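CAIP (Helicobacter cinaedi, PDB 5LBH) probably oxidises and stores iron as a twelve-subunit Dps-like mini-ferritin, and as an antigen promotes the differentiation of macrophages into foam cells. Local coordinates at residues S16-K21 against E46-V51; H23-N28 against K90-A95; A77-E82 against L97-Y102. One frame throughout, in Å; residues are numbered along the deposited sequence.

Contact 1: S16-K21 against E46-V51; sequences SVFYVK and EQFADV
The carbonyl oxygen of Tyr19, whose ring packs against Ala49, accepts a hydrogen bond from His23 ND1 one turn further along the same helix. That bond runs within helix 4-28; between the two segments themselves there is none, and they meet through carbon atoms alone. The main element is a T-shaped stack of Phe18 on Phe48. The ring planes stand at 66° and the centroids are 4.8 Å apart. Phe18 presents its CD1-CE1 edge to one face of Phe48: CD1 sits 3.7 Å above the Phe48 plane, over its centre, and Phe18 CE1 lies 3.7 Å from Phe48 CE1. With chi1 at -168°, Phe18 CG is anti to the backbone nitrogen, a setting that carries the ring off the helix toward its neighbour. Tyr100, from helix 89-116, touches both phenylalanines, and Phe103 also meets the Phe48 ring, placing this aromatic cluster inside the ferritin-like four-helix bundle. Tyr19 is turned to another side of its helix. Its CE2 approaches Ala49 CB at 3.9 Å, so ring carbon meets methyl at the surface of helix 34-61. The same ring meets Tyr19 of the second subunit with planes almost parallel, and packs on Ala49 of that subunit too. Helices 4-28 and 34-61 are therefore joined by two different apolar grips: a directional edge-to-face pair in the bundle interior, where the slightly positive ring edge would suit the electron-rich face, and a tyrosine-on-methyl contact that continues into the subunit interface.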
loop_
_atom_site.group_PDB
_atom_site.type_symbol
_atom_site.label_atom_id
_atom_site.label_comp_id
_atom_site.label_asym_id
_atom_site.label_seq_id
_atom_site.Cartn_x
_atom_site.Cartn_y
_atom_site.Cartn_z
ATOM N N SER A 16 -31.868 13.180 -2.557
ATOM C CA SER A 16 -31.835 13.326 -1.102
ATOM C C SER A 16 -32.935 12.506 -0.439
ATOM O O SER A 16 -32.726 11.971 0.651
ATOM C CB SER A 16 -31.919 14.802 -0.675
ATOM O OG SER A 16 -33.184 15.382 -0.906
ATOM N N VAL A 17 -34.098 12.379 -1.079
ATOM C CA VAL A 17 -35.157 11.544 -0.514
ATOM C C VAL A 17 -34.796 10.069 -0.628
ATOM O O VAL A 17 -34.977 9.301 0.318
ATOM C CB VAL A 17 -36.502 11.871 -1.186
ATOM C CG1 VAL A 17 -37.583 10.871 -0.766
ATOM C CG2 VAL A 17 -36.915 13.313 -0.836
ATOM N N PHE A 18 -34.261 9.652 -1.778
ATOM C CA PHE A 18 -33.855 8.260 -1.956
ATOM C C PHE A 18 -32.738 7.898 -0.986
ATOM O O PHE A 18 -32.704 6.782 -0.440
ATOM C CB PHE A 18 -33.404 8.041 -3.399
ATOM C CG PHE A 18 -33.227 6.602 -3.766
ATOM C CD1 PHE A 18 -31.984 6.104 -4.136
ATOM C CD2 PHE A 18 -34.314 5.736 -3.750
ATOM C CE1 PHE A 18 -31.830 4.761 -4.477
ATOM C CE2 PHE A 18 -34.162 4.394 -4.086
ATOM C CZ PHE A 18 -32.920 3.904 -4.451
ATOM N N TYR A 19 -31.830 8.848 -0.744
ATOM C CA TYR A 19 -30.749 8.636 0.207
ATOM C C TYR A 19 -31.284 8.185 1.565
ATOM O O TYR A 19 -30.785 7.216 2.153
ATOM C CB TYR A 19 -29.942 9.929 0.320
ATOM C CG TYR A 19 -28.839 9.929 1.337
ATOM C CD1 TYR A 19 -28.984 10.619 2.533
ATOM C CD2 TYR A 19 -27.624 9.282 1.086
ATOM C CE1 TYR A 19 -27.985 10.645 3.455
ATOM C CE2 TYR A 19 -26.600 9.301 2.022
ATOM C CZ TYR A 19 -26.794 9.982 3.206
ATOM O OH TYR A 19 -25.808 10.027 4.154
ATOM N N VAL A 20 -32.326 8.856 2.063
ATOM C CA VAL A 20 -32.876 8.498 3.365
ATOM C C VAL A 20 -33.706 7.222 3.272
ATOM O O VAL A 20 -33.638 6.366 4.159
ATOM C CB VAL A 20 -33.683 9.672 3.958
ATOM C CG1 VAL A 20 -34.454 9.223 5.174
ATOM C CG2 VAL A 20 -32.746 10.805 4.364
ATOM N N LYS A 21 -34.488 7.061 2.204
ATOM C CA LYS A 21 -35.250 5.827 2.046
ATOM C C LYS A 21 -34.342 4.596 2.076
ATOM O O LYS A 21 -34.694 3.562 2.664
ATOM C CB LYS A 21 -36.037 5.839 0.743
ATOM C CG LYS A 21 -36.861 4.593 0.580
ATOM C CD LYS A 21 -37.522 4.502 -0.766
ATOM C CE LYS A 21 -38.671 5.446 -0.953
ATOM N NZ LYS A 21 -39.337 5.196 -2.294
ATOM N N GLU A 46 -24.434 5.493 -0.494
ATOM C CA GLU A 46 -23.193 6.247 -0.652
ATOM C C GLU A 46 -23.023 6.739 -2.083
ATOM O O GLU A 46 -22.507 7.839 -2.298
ATOM C CB GLU A 46 -21.985 5.390 -0.242
ATOM C CG GLU A 46 -21.833 5.204 1.277
ATOM C CD GLU A 46 -20.800 4.124 1.681
ATOM O OE1 GLU A 46 -20.245 3.422 0.797
ATOM O OE2 GLU A 46 -20.573 3.952 2.903
ATOM N N GLN A 47 -23.526 5.984 -3.067
ATOM C CA GLN A 47 -23.432 6.434 -4.449
ATOM C C GLN A 47 -24.396 7.582 -4.731
ATOM O O GLN A 47 -24.036 8.523 -5.451
ATOM C CB GLN A 47 -23.724 5.270 -5.409
ATOM C CG GLN A 47 -22.636 4.211 -5.482
ATOM C CD GLN A 47 -21.416 4.682 -6.280
ATOM O OE1 GLN A 47 -20.322 4.846 -5.726
ATOM N NE2 GLN A 47 -21.599 4.892 -7.586
ATOM N N PHE A 48 -25.580 7.573 -4.106
ATOM C CA PHE A 48 -26.517 8.675 -4.265
ATOM C C PHE A 48 -26.148 9.887 -3.426
ATOM O O PHE A 48 -26.568 10.995 -3.765
ATOM C CB PHE A 48 -27.947 8.208 -3.978
ATOM C CG PHE A 48 -28.608 7.592 -5.183
ATOM C CD1 PHE A 48 -28.406 6.251 -5.500
ATOM C CD2 PHE A 48 -29.373 8.373 -6.036
ATOM C CE1 PHE A 48 -28.987 5.694 -6.629
ATOM C CE2 PHE A 48 -29.968 7.823 -7.164
ATOM C CZ PHE A 48 -29.773 6.484 -7.461
ATOM N N ALA A 49 -25.370 9.717 -2.353
ATOM C CA ALA A 49 -24.736 10.882 -1.751
ATOM C C ALA A 49 -23.830 11.576 -2.756
ATOM O O ALA A 49 -23.719 12.806 -2.744
ATOM C CB ALA A 49 -23.947 10.497 -0.504
ATOM N N ASP A 50 -23.230 10.807 -3.678
ATOM C CA ASP A 50 -22.313 11.400 -4.639
ATOM C C ASP A 50 -23.037 12.125 -5.758
ATOM O O ASP A 50 -22.667 13.259 -6.078
ATOM C CB ASP A 50 -21.419 10.320 -5.233
ATOM C CG ASP A 50 -20.265 9.950 -4.321
ATOM O OD1 ASP A 50 -19.930 10.750 -3.414
ATOM O OD2 ASP A 50 -19.688 8.860 -4.525
ATOM N N VAL A 51 -24.123 11.547 -6.290
ATOM C CA VAL A 51 -24.939 12.282 -7.265
ATOM C C VAL A 51 -25.514 13.545 -6.634
ATOM O O VAL A 51 -25.538 14.604 -7.263
ATOM C CB VAL A 51 -26.054 11.403 -7.879
ATOM C CG1 VAL A 51 -25.543 10.097 -8.324
ATOM C CG2 VAL A 51 -27.230 11.249 -6.982
#

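Contact 2: H23-N28 against K90-A95; sequences HNFHWN and KEIAQA. With FE (Fe (III) ion), chain V.
Phe25 and Ile92 meet on the inner side of helix 4-28, just behind the intersubunit iron site to which the next residue, His26, belongs. His26 NE2 binds the iron(III) ion at 2.4 Å and water 1 lies 2.6 Å from the metal; Asp53 OD1 and Glu57 OE2 of the second subunit complete the observed ligands. The His26 CB points away from segment 90-95, and with CG anti to the backbone nitrogen (chi1 175°) the imidazole extends to the metal. Its other nitrogen, ND1, is hydrogen-bonded to Thr41 OG1, a second-shell link that should fix the rotation of the imidazole, and His38 stacks on the ring. A site shared between two subunits in this way is the hallmark of Dps mini-ferritins, where it is the presumed ferroxidase centre; in other ferritins the centre lies within a single four-helix bundle. Across the interior, the side chains of Phe25 and Ile92 run alongside one another, each heading for the other's helix. The Ile92 CD1 methyl reaches back to Phe25 CB at 3.6 Å, while Ile92 CG1 lies 3.9 Å from Phe25 CG, near the root of the ring. The far end of that ring runs on to the next turn of helix 89-116, where Phe25 CZ is 3.5 Å from Ala95 CB. Phe87, from the short strand before that helix, sets its ring edge-to-face with Phe25 and also touches Ile92. Near the end of helix 4-28, Asn28 ND2 donates to Asn24 OD1 at 2.6 Å, with an N-H...O angle of 146°.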
loop_
_atom_site.group_PDB
_atom_site.type_symbol
_atom_site.label_atom_id
_atom_site.label_comp_id
_atom_site.label_asym_id
_atom_site.label_seq_id
_atom_site.Cartn_x
_atom_site.Cartn_y
_atom_site.Cartn_z
ATOM N N HIS A 23 -31.408 4.284 3.597
ATOM C CA HIS A 23 -30.990 4.022 4.978
ATOM C C HIS A 23 -32.051 3.193 5.709
ATOM O O HIS A 23 -31.733 2.279 6.480
ATOM C CB HIS A 23 -30.745 5.342 5.715
ATOM C CG HIS A 23 -29.370 5.908 5.522
ATOM N ND1 HIS A 23 -29.043 6.717 4.451
ATOM C CD2 HIS A 23 -28.256 5.841 6.292
ATOM C CE1 HIS A 23 -27.780 7.094 4.551
ATOM N NE2 HIS A 23 -27.283 6.580 5.659
ATOM N N ASN A 24 -33.323 3.478 5.443
ATOM C CA ASN A 24 -34.409 2.716 6.038
ATOM C C ASN A 24 -34.378 1.253 5.581
ATOM O O ASN A 24 -34.474 0.338 6.408
ATOM C CB ASN A 24 -35.719 3.429 5.692
ATOM C CG ASN A 24 -36.941 2.725 6.199
ATOM O OD1 ASN A 24 -36.867 1.820 7.016
ATOM N ND2 ASN A 24 -38.101 3.187 5.743
ATOM N N PHE A 25 -34.208 1.002 4.277
ATOM C CA PHE A 25 -34.003 -0.378 3.822
ATOM C C PHE A 25 -32.784 -1.008 4.492
ATOM O O PHE A 25 -32.802 -2.185 4.882
ATOM C CB PHE A 25 -33.825 -0.423 2.302
ATOM C CG PHE A 25 -35.021 0.051 1.530
ATOM C CD1 PHE A 25 -36.290 -0.016 2.081
ATOM C CD2 PHE A 25 -34.874 0.556 0.250
ATOM C CE1 PHE A 25 -37.395 0.418 1.367
ATOM C CE2 PHE A 25 -35.970 0.984 -0.477
ATOM C CZ PHE A 25 -37.239 0.918 0.084
ATOM N N HIS A 26 -31.713 -0.229 4.620
ATOM C CA HIS A 26 -30.465 -0.703 5.200
ATOM C C HIS A 26 -30.648 -1.132 6.654
ATOM O O HIS A 26 -30.061 -2.126 7.090
ATOM C CB HIS A 26 -29.432 0.413 5.060
ATOM C CG HIS A 26 -28.124 0.137 5.719
ATOM N ND1 HIS A 26 -27.235 -0.815 5.261
ATOM C CD2 HIS A 26 -27.528 0.731 6.781
ATOM C CE1 HIS A 26 -26.159 -0.806 6.025
ATOM N NE2 HIS A 26 -26.311 0.121 6.952
ATOM N N TRP A 27 -31.455 -0.394 7.418
ATOM C CA TRP A 27 -31.633 -0.656 8.844
ATOM C C TRP A 27 -32.656 -1.759 9.132
ATOM O O TRP A 27 -32.528 -2.468 10.137
ATOM C CB TRP A 27 -32.088 0.614 9.558
ATOM C CG TRP A 27 -31.145 1.755 9.516
ATOM C CD1 TRP A 27 -29.781 1.699 9.554
ATOM C CD2 TRP A 27 -31.493 3.148 9.469
ATOM N NE1 TRP A 27 -29.256 2.972 9.514
ATOM C CE2 TRP A 27 -30.283 3.879 9.465
ATOM C CE3 TRP A 27 -32.708 3.844 9.415
ATOM C CZ2 TRP A 27 -30.248 5.272 9.402
ATOM C CZ3 TRP A 27 -32.682 5.221 9.354
ATOM C CH2 TRP A 27 -31.456 5.929 9.347
ATOM N N ASN A 28 -33.701 -1.888 8.307
ATOM C CA ASN A 28 -34.899 -2.634 8.681
ATOM C C ASN A 28 -35.134 -3.868 7.815
ATOM O O ASN A 28 -36.263 -4.385 7.784
ATOM C CB ASN A 28 -36.125 -1.720 8.628
ATOM C CG ASN A 28 -36.056 -0.595 9.653
ATOM O OD1 ASN A 28 -35.670 -0.812 10.795
ATOM N ND2 ASN A 28 -36.462 0.607 9.256
ATOM N N LYS A 90 -36.767 -9.337 -0.804
ATOM C CA LYS A 90 -37.396 -9.253 -2.115
ATOM C C LYS A 90 -38.203 -7.966 -2.265
ATOM O O LYS A 90 -38.266 -7.394 -3.356
ATOM C CB LYS A 90 -38.278 -10.476 -2.366
ATOM C CG LYS A 90 -38.607 -10.702 -3.829
ATOM C CD LYS A 90 -40.085 -11.001 -4.042
ATOM C CE LYS A 90 -40.951 -9.983 -3.291
ATOM N NZ LYS A 90 -42.421 -10.050 -3.597
ATOM N N GLU A 91 -38.811 -7.480 -1.192
ATOM C CA GLU A 91 -39.522 -6.215 -1.286
ATOM C C GLU A 91 -38.559 -5.058 -1.570
ATOM O O GLU A 91 -38.840 -4.202 -2.416
ATOM C CB GLU A 91 -40.320 -5.991 -0.003
ATOM C CG GLU A 91 -40.692 -4.555 0.230
ATOM C CD GLU A 91 -41.607 -4.343 1.432
ATOM O OE1 GLU A 91 -41.635 -5.209 2.350
ATOM O OE2 GLU A 91 -42.284 -3.282 1.441
ATOM N N ILE A 92 -37.403 -5.032 -0.898
ATOM C CA ILE A 92 -36.410 -3.981 -1.131
ATOM C C ILE A 92 -35.898 -4.014 -2.568
ATOM O O ILE A 92 -35.712 -2.965 -3.199
ATOM C CB ILE A 92 -35.249 -4.110 -0.126
ATOM C CG1 ILE A 92 -35.697 -3.739 1.281
ATOM C CG2 ILE A 92 -34.022 -3.323 -0.597
ATOM C CD1 ILE A 92 -34.639 -3.960 2.331
ATOM N N ALA A 93 -35.642 -5.212 -3.099
ATOM C CA ALA A 93 -35.149 -5.324 -4.462
ATOM C C ALA A 93 -36.092 -4.678 -5.462
ATOM O O ALA A 93 -35.633 -4.075 -6.437
ATOM C CB ALA A 93 -34.933 -6.784 -4.823
ATOM N N GLN A 94 -37.403 -4.757 -5.242
ATOM C CA GLN A 94 -38.302 -4.118 -6.197
ATOM C C GLN A 94 -38.626 -2.676 -5.841
ATOM O O GLN A 94 -38.914 -1.880 -6.739
ATOM C CB GLN A 94 -39.592 -4.926 -6.358
ATOM C CG GLN A 94 -40.281 -5.244 -5.086
ATOM C CD GLN A 94 -40.994 -6.595 -5.130
ATOM O OE1 GLN A 94 -41.068 -7.248 -6.180
ATOM N NE2 GLN A 94 -41.522 -7.019 -3.981
ATOM N N ALA A 95 -38.565 -2.292 -4.571
ATOM C CA ALA A 95 -38.566 -0.863 -4.281
ATOM C C ALA A 95 -37.434 -0.169 -5.032
ATOM O O ALA A 95 -37.646 0.869 -5.667
ATOM C CB ALA A 95 -38.444 -0.613 -2.781
HETATM FE FE FE V . -25.004 0.914 8.816
HETATM O O HOH W 1 -23.174 -0.791 9.448
#

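Contact 3: A77-E82 against L97-Y102; sequences AKIKEE and LADYEY
Tyr102 reaches out from helix 89-116 to the loop, and Lys78 and Ile79 lie against different parts of it. Ile79 meets the ring obliquely: its CG1 is 3.6 Å from Tyr102 CE1, and its CD1 methyl lies along the same CD1-CE1 bond, 3.7 Å from Tyr102 CD1. Lys78 instead runs at about a right angle to the tyrosine, with its CB 3.3 Å from Tyr102 OH, and its extended chain then leads away from the helix. The tyrosine gets there because its CG is anti to the backbone nitrogen (chi1 171°). Its hydroxyl is hydrogen-bonded to Asp14 OD2 on helix 4-28, whose other oxygen, OD1, takes the backbone N-H groups of Lys78 and Ile79; one carboxylate thus ties loop and tyrosine together. One turn before Tyr102, Asp99 flanks Ile79 on another side, with Asp99 OD2 3.8 Å from the branch methyl CG2 of Ile79. That oxygen makes a salt bridge to Lys21 NZ. The second oxygen serves the loop through solvent: water 2 donates to Asp99 OD1 at 3.1 Å and accepts from Lys80 N at 3.2 Å. Ile79 therefore sits in the corner formed by an aromatic ring and a carboxylate, the latter held by a lysine and a water, and no direct hydrogen bond joins the two segments. Further along, the carboxylate of Glu81 is hydrogen-bonded to the backbone N of Leu70 and Ala71 of the second subunit, at the start of its helix 70-76. A long connection between the second and third bundle helices, interrupted by such a short helix at the dimer interface, is characteristic of the Dps fold.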
loop_
_atom_site.group_PDB
_atom_site.type_symbol
_atom_site.label_atom_id
_atom_site.label_comp_id
_atom_site.label_asym_id
_atom_site.label_seq_id
_atom_site.Cartn_x
_atom_site.Cartn_y
_atom_site.Cartn_z
ATOM N N ALA A 77 -39.388 16.813 -4.465
ATOM C CA ALA A 77 -39.143 15.407 -4.731
ATOM C C ALA A 77 -40.398 14.745 -5.276
ATOM O O ALA A 77 -41.505 14.987 -4.792
ATOM C CB ALA A 77 -38.699 14.700 -3.457
ATOM N N LYS A 78 -40.227 13.930 -6.310
ATOM C CA LYS A 78 -41.318 13.074 -6.739
ATOM C C LYS A 78 -41.227 11.674 -6.156
ATOM O O LYS A 78 -42.251 10.985 -6.077
ATOM C CB LYS A 78 -41.369 12.997 -8.265
ATOM C CG LYS A 78 -41.632 14.345 -8.873
ATOM C CD LYS A 78 -42.201 14.239 -10.262
ATOM C CE LYS A 78 -42.587 15.622 -10.769
ATOM N NZ LYS A 78 -43.509 15.531 -11.957
ATOM N N ILE A 79 -40.037 11.237 -5.742
ATOM C CA ILE A 79 -39.917 9.942 -5.089
ATOM C C ILE A 79 -40.593 10.014 -3.730
ATOM O O ILE A 79 -40.380 10.964 -2.968
ATOM C CB ILE A 79 -38.441 9.528 -4.987
ATOM C CG1 ILE A 79 -37.983 9.054 -6.357
ATOM C CG2 ILE A 79 -38.240 8.407 -3.965
ATOM C CD1 ILE A 79 -36.627 8.586 -6.395
ATOM N N LYS A 80 -41.431 9.022 -3.431
ATOM C CA LYS A 80 -42.218 9.039 -2.203
ATOM C C LYS A 80 -41.382 8.554 -1.033
ATOM O O LYS A 80 -40.565 7.644 -1.178
ATOM C CB LYS A 80 -43.459 8.155 -2.340
ATOM C CG LYS A 80 -44.335 8.457 -3.552
ATOM C CD LYS A 80 -45.267 9.622 -3.307
ATOM C CE LYS A 80 -46.182 9.863 -4.519
ATOM N NZ LYS A 80 -46.983 8.649 -4.887
ATOM N N GLU A 81 -41.576 9.174 0.126
ATOM C CA GLU A 81 -40.977 8.656 1.345
ATOM C C GLU A 81 -41.705 7.397 1.809
ATOM O O GLU A 81 -42.852 7.142 1.438
ATOM C CB GLU A 81 -40.946 9.726 2.437
ATOM C CG GLU A 81 -39.888 10.788 2.143
ATOM C CD GLU A 81 -39.474 11.613 3.356
ATOM O OE1 GLU A 81 -40.273 12.472 3.802
ATOM O OE2 GLU A 81 -38.352 11.355 3.885
ATOM N N GLU A 82 -40.990 6.567 2.562
ATOM C CA GLU A 82 -41.489 5.282 3.032
ATOM C C GLU A 82 -41.602 5.267 4.555
ATOM O O GLU A 82 -40.591 5.397 5.261
ATOM C CB GLU A 82 -40.594 4.144 2.535
ATOM C CG GLU A 82 -40.999 2.762 3.022
ATOM C CD GLU A 82 -42.434 2.404 2.686
ATOM O OE1 GLU A 82 -43.347 2.928 3.349
ATOM O OE2 GLU A 82 -42.659 1.585 1.773
ATOM N N LEU A 97 -35.685 -1.274 -7.711
ATOM C CA LEU A 97 -35.862 -1.349 -9.159
ATOM C C LEU A 97 -36.828 -0.273 -9.646
ATOM O O LEU A 97 -36.539 0.437 -10.612
ATOM C CB LEU A 97 -36.359 -2.741 -9.571
ATOM C CG LEU A 97 -36.705 -3.004 -11.048
ATOM C CD1 LEU A 97 -35.478 -2.801 -11.954
ATOM C CD2 LEU A 97 -37.300 -4.391 -11.276
ATOM N N ALA A 98 -37.948 -0.082 -8.939
ATOM C CA ALA A 98 -38.919 0.919 -9.371
ATOM C C ALA A 98 -38.315 2.320 -9.357
ATOM O O ALA A 98 -38.472 3.081 -10.319
ATOM C CB ALA A 98 -40.163 0.871 -8.491
ATOM N N ASP A 99 -37.592 2.669 -8.292
ATOM C CA ASP A 99 -36.985 3.996 -8.249
ATOM C C ASP A 99 -35.862 4.149 -9.267
ATOM O O ASP A 99 -35.661 5.252 -9.787
ATOM C CB ASP A 99 -36.489 4.326 -6.838
ATOM C CG ASP A 99 -37.629 4.723 -5.897
ATOM O OD1 ASP A 99 -38.741 4.989 -6.387
ATOM O OD2 ASP A 99 -37.411 4.797 -4.674
ATOM N N TYR A 100 -35.124 3.071 -9.558
ATOM C CA TYR A 100 -34.076 3.126 -10.580
ATOM C C TYR A 100 -34.651 3.425 -11.962
ATOM O O TYR A 100 -34.018 4.111 -12.770
ATOM C CB TYR A 100 -33.301 1.812 -10.630
ATOM C CG TYR A 100 -32.179 1.719 -9.658
ATOM C CD1 TYR A 100 -31.989 2.694 -8.694
ATOM C CD2 TYR A 100 -31.270 0.695 -9.741
ATOM C CE1 TYR A 100 -30.942 2.620 -7.807
ATOM C CE2 TYR A 100 -30.219 0.608 -8.863
ATOM C CZ TYR A 100 -30.058 1.571 -7.901
ATOM O OH TYR A 100 -29.008 1.473 -7.022
ATOM N N GLU A 101 -35.828 2.864 -12.269
ATOM C CA GLU A 101 -36.475 3.145 -13.544
ATOM C C GLU A 101 -36.860 4.610 -13.623
ATOM O O GLU A 101 -36.835 5.216 -14.702
ATOM C CB GLU A 101 -37.755 2.323 -13.688
ATOM C CG GLU A 101 -37.620 0.899 -13.279
ATOM C CD GLU A 101 -37.507 -0.014 -14.436
ATOM O OE1 GLU A 101 -36.817 0.383 -15.400
ATOM O OE2 GLU A 101 -38.066 -1.136 -14.355
ATOM N N TYR A 102 -37.227 5.186 -12.483
ATOM C CA TYR A 102 -37.527 6.603 -12.430
ATOM C C TYR A 102 -36.274 7.435 -12.674
ATOM O O TYR A 102 -36.273 8.336 -13.515
ATOM C CB TYR A 102 -38.152 6.924 -11.083
ATOM C CG TYR A 102 -38.305 8.389 -10.825
ATOM C CD1 TYR A 102 -37.451 9.044 -9.936
ATOM C CD2 TYR A 102 -39.278 9.129 -11.479
ATOM C CE1 TYR A 102 -37.588 10.392 -9.688
ATOM C CE2 TYR A 102 -39.417 10.467 -11.242
ATOM C CZ TYR A 102 -38.570 11.101 -10.345
ATOM O OH TYR A 102 -38.704 12.457 -10.106
HETATM O O HOH W 2 -41.014 6.056 -4.580
#

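Contacts 1 and 2 are buried and purely apolar across their segments, whereas contact 3 is partly exposed and mixes apolar packing with a water bridge. Helix 4-28 is common to contacts 1 and 2, which pair it with helix 34-61 and with helix 89-116; contact 3 uses helix 89-116 again, this time against the loop after helix 70-76. Contact 1 lies nearest the centre of the chain, contact 2 furthest from it. Contacts 1 and 3 touch directly: besides the lysine-aspartate bridge, Val17 packs on Ala77. All three border the second subunit, but of the residues in the three contacts it is His26, in contact 2, that binds iron.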